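Local coordinates for protein phosphatase Slingshot homolog 2 (Homo sapiens, PDB 2NT2), which dephosphorylates and thereby activates the actin-depolymerizing factor cofilin through a dual specificity phosphatase catalytic domain, promoting actin filament disassembly, at residues Tyr32-Thr37 / Lys72-Ala77. The protein carries 1 engineered substitution. Sequence-based numbering, arbitrary orientation.
Sequences YILNVT and KFISKA
Phe73 reaches from helix 67-79 down to strand 30-35, its ring landing beside the backbone between Tyr32 and Leu34. With CG anti to the backbone N (chi1 -169°), the ring is carried off the helix toward the strand. One side of the ring does the touching: Phe73 CE2 lies 3.8 Å from Tyr32 CB, with CZ also close to Tyr32. The same Phe73 CE2 is 3.6 Å from Ile33 O, and Phe73 CD2 meets Leu34 CB at 4.2 Å. The two aromatic rings form an offset edge-to-face pair, the edge of Tyr32 turned to the face of Phe73, with planes at 79° and centroids 5.8 Å apart. The next residue, Ile74, meets Leu34 at about a right angle, its CG1 3.9 Å from Leu34 CD2. Lys76, extended beyond CG, crosses the Tyr32 side chain at about a right angle, its CG coming obliquely to CE2; its amino end makes a long, weak ion pair with Glu49. Ala77 closes the row over one face of Tyr32: its CA stands 3.7 Å from the ring centroid in a CH-pi contact, and Ala77 CB packs 3.5 Å from Tyr32 CD1. A leucine in place of Tyr32 would probably leave Ala77 without its flat aromatic floor and Phe73 without its edge-on partner, opening a gap between Ala77 and the strand. The axes of strand 32-35 and helix 72-77 run nearly antiparallel (163°). Helix 67-79 is the connection of a beta-alpha-beta crossover from strand 49-52 to the parallel strand 83-87, and packs on strand 30-35, which lies between them, backbone-bonded to both. Phe73 also meets the ring of His51, Ala77 touches Cys84, and Ile74 leans on Tyr102 of helix 94-107.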
loop_
_atom_site.group_PDB
_atom_site.type_symbol
_atom_site.label_atom_id
_atom_site.label_comp_id
_atom_site.label_asym_id
_atom_site.label_seq_id
_atom_site.Cartn_x
_atom_site.Cartn_y
_atom_site.Cartn_z
ATOM N N TYR A 32 -1.775 0.023 12.349
ATOM C CA TYR A 32 -2.357 0.843 11.301
ATOM C C TYR A 32 -2.651 -0.028 10.081
ATOM O O TYR A 32 -1.839 -0.871 9.700
ATOM C CB TYR A 32 -1.417 1.978 10.897
ATOM C CG TYR A 32 -1.069 2.937 12.006
ATOM C CD1 TYR A 32 0.007 2.690 12.849
ATOM C CD2 TYR A 32 -1.817 4.091 12.208
ATOM C CE1 TYR A 32 0.337 3.562 13.869
ATOM C CE2 TYR A 32 -1.488 4.965 13.231
ATOM C CZ TYR A 32 -0.415 4.697 14.055
ATOM O OH TYR A 32 -0.100 5.576 15.068
ATOM N N ILE A 33 -3.811 0.178 9.471
ATOM C CA ILE A 33 -4.139 -0.595 8.279
ATOM C C ILE A 33 -4.665 0.316 7.173
ATOM O O ILE A 33 -5.674 0.993 7.355
ATOM C CB ILE A 33 -5.174 -1.687 8.569
ATOM C CG1 ILE A 33 -4.770 -2.664 9.675
ATOM C CG2 ILE A 33 -5.506 -2.448 7.291
ATOM C CD1 ILE A 33 -5.840 -3.696 9.972
ATOM N N LEU A 34 -3.936 0.301 6.065
ATOM C CA LEU A 34 -4.312 0.966 4.832
ATOM C C LEU A 34 -5.018 -0.027 3.902
ATOM O O LEU A 34 -4.406 -0.890 3.273
ATOM C CB LEU A 34 -3.095 1.577 4.151
ATOM C CG LEU A 34 -3.354 2.456 2.926
ATOM C CD1 LEU A 34 -4.498 3.422 3.182
ATOM C CD2 LEU A 34 -2.082 3.203 2.542
ATOM N N ASN A 35 -6.334 0.110 3.883
ATOM C CA ASN A 35 -7.231 -0.717 3.098
ATOM C C ASN A 35 -7.583 -0.021 1.784
ATOM O O ASN A 35 -8.459 0.840 1.759
ATOM C CB ASN A 35 -8.491 -0.991 3.920
ATOM C CG ASN A 35 -9.439 -1.954 3.243
ATOM O OD1 ASN A 35 -9.309 -2.211 2.048
ATOM N ND2 ASN A 35 -10.382 -2.474 4.023
ATOM N N VAL A 36 -6.887 -0.391 0.722
ATOM C CA VAL A 36 -7.011 0.210 -0.595
ATOM C C VAL A 36 -8.074 -0.487 -1.434
ATOM O O VAL A 36 -7.815 -0.945 -2.552
ATOM C CB VAL A 36 -5.665 0.162 -1.353
ATOM C CG1 VAL A 36 -5.674 1.153 -2.510
ATOM C CG2 VAL A 36 -4.512 0.464 -0.414
ATOM N N THR A 37 -9.275 -0.625 -0.876
ATOM C CA THR A 37 -10.377 -1.275 -1.561
ATOM C C THR A 37 -11.691 -0.535 -1.294
ATOM O O THR A 37 -11.799 0.198 -0.312
ATOM C CB THR A 37 -10.598 -2.743 -1.154
ATOM O OG1 THR A 37 -11.447 -2.796 0.007
ATOM C CG2 THR A 37 -9.314 -3.468 -0.798
ATOM N N LYS A 72 0.324 10.241 3.725
ATOM C CA LYS A 72 0.001 10.838 5.012
ATOM C C LYS A 72 -0.194 9.782 6.099
ATOM O O LYS A 72 0.349 9.877 7.198
ATOM C CB LYS A 72 -1.270 11.686 4.882
ATOM C CG LYS A 72 -1.315 12.919 5.759
ATOM C CD LYS A 72 -2.396 12.823 6.828
ATOM C CE LYS A 72 -1.883 13.197 8.209
ATOM N NZ LYS A 72 -0.876 12.220 8.717
ATOM N N PHE A 73 -1.009 8.783 5.780
ATOM C CA PHE A 73 -1.338 7.734 6.727
ATOM C C PHE A 73 -0.119 6.888 7.087
ATOM O O PHE A 73 0.157 6.678 8.269
ATOM C CB PHE A 73 -2.450 6.846 6.159
ATOM C CG PHE A 73 -3.034 5.892 7.191
ATOM C CD1 PHE A 73 -3.804 6.382 8.232
ATOM C CD2 PHE A 73 -2.807 4.529 7.103
ATOM C CE1 PHE A 73 -4.341 5.531 9.176
ATOM C CE2 PHE A 73 -3.341 3.670 8.046
ATOM C CZ PHE A 73 -4.111 4.171 9.081
ATOM N N ILE A 74 0.583 6.409 6.067
ATOM C CA ILE A 74 1.727 5.527 6.266
ATOM C C ILE A 74 2.832 6.251 7.031
ATOM O O ILE A 74 3.506 5.663 7.870
ATOM C CB ILE A 74 2.316 5.031 4.929
ATOM C CG1 ILE A 74 1.358 4.220 4.056
ATOM C CG2 ILE A 74 3.602 4.252 5.175
ATOM C CD1 ILE A 74 1.908 3.917 2.679
ATOM N N SER A 75 3.006 7.527 6.702
ATOM C CA SER A 75 3.927 8.408 7.407
ATOM C C SER A 75 3.496 8.530 8.870
ATOM O O SER A 75 4.315 8.581 9.785
ATOM C CB SER A 75 3.981 9.776 6.728
ATOM O OG SER A 75 3.889 10.842 7.655
ATOM N N LYS A 76 2.185 8.556 9.071
ATOM C CA LYS A 76 1.602 8.568 10.407
ATOM C C LYS A 76 2.006 7.334 11.200
ATOM O O LYS A 76 2.384 7.430 12.368
ATOM C CB LYS A 76 0.080 8.666 10.299
ATOM C CG LYS A 76 -0.655 8.569 11.626
ATOM C CD LYS A 76 -2.152 8.753 11.417
ATOM C CE LYS A 76 -2.832 9.273 12.677
ATOM N NZ LYS A 76 -4.272 9.567 12.436
ATOM N N ALA A 77 1.960 6.165 10.567
ATOM C CA ALA A 77 2.303 4.928 11.264
ATOM C C ALA A 77 3.717 5.011 11.838
ATOM O O ALA A 77 3.917 4.874 13.043
ATOM C CB ALA A 77 2.160 3.728 10.350
#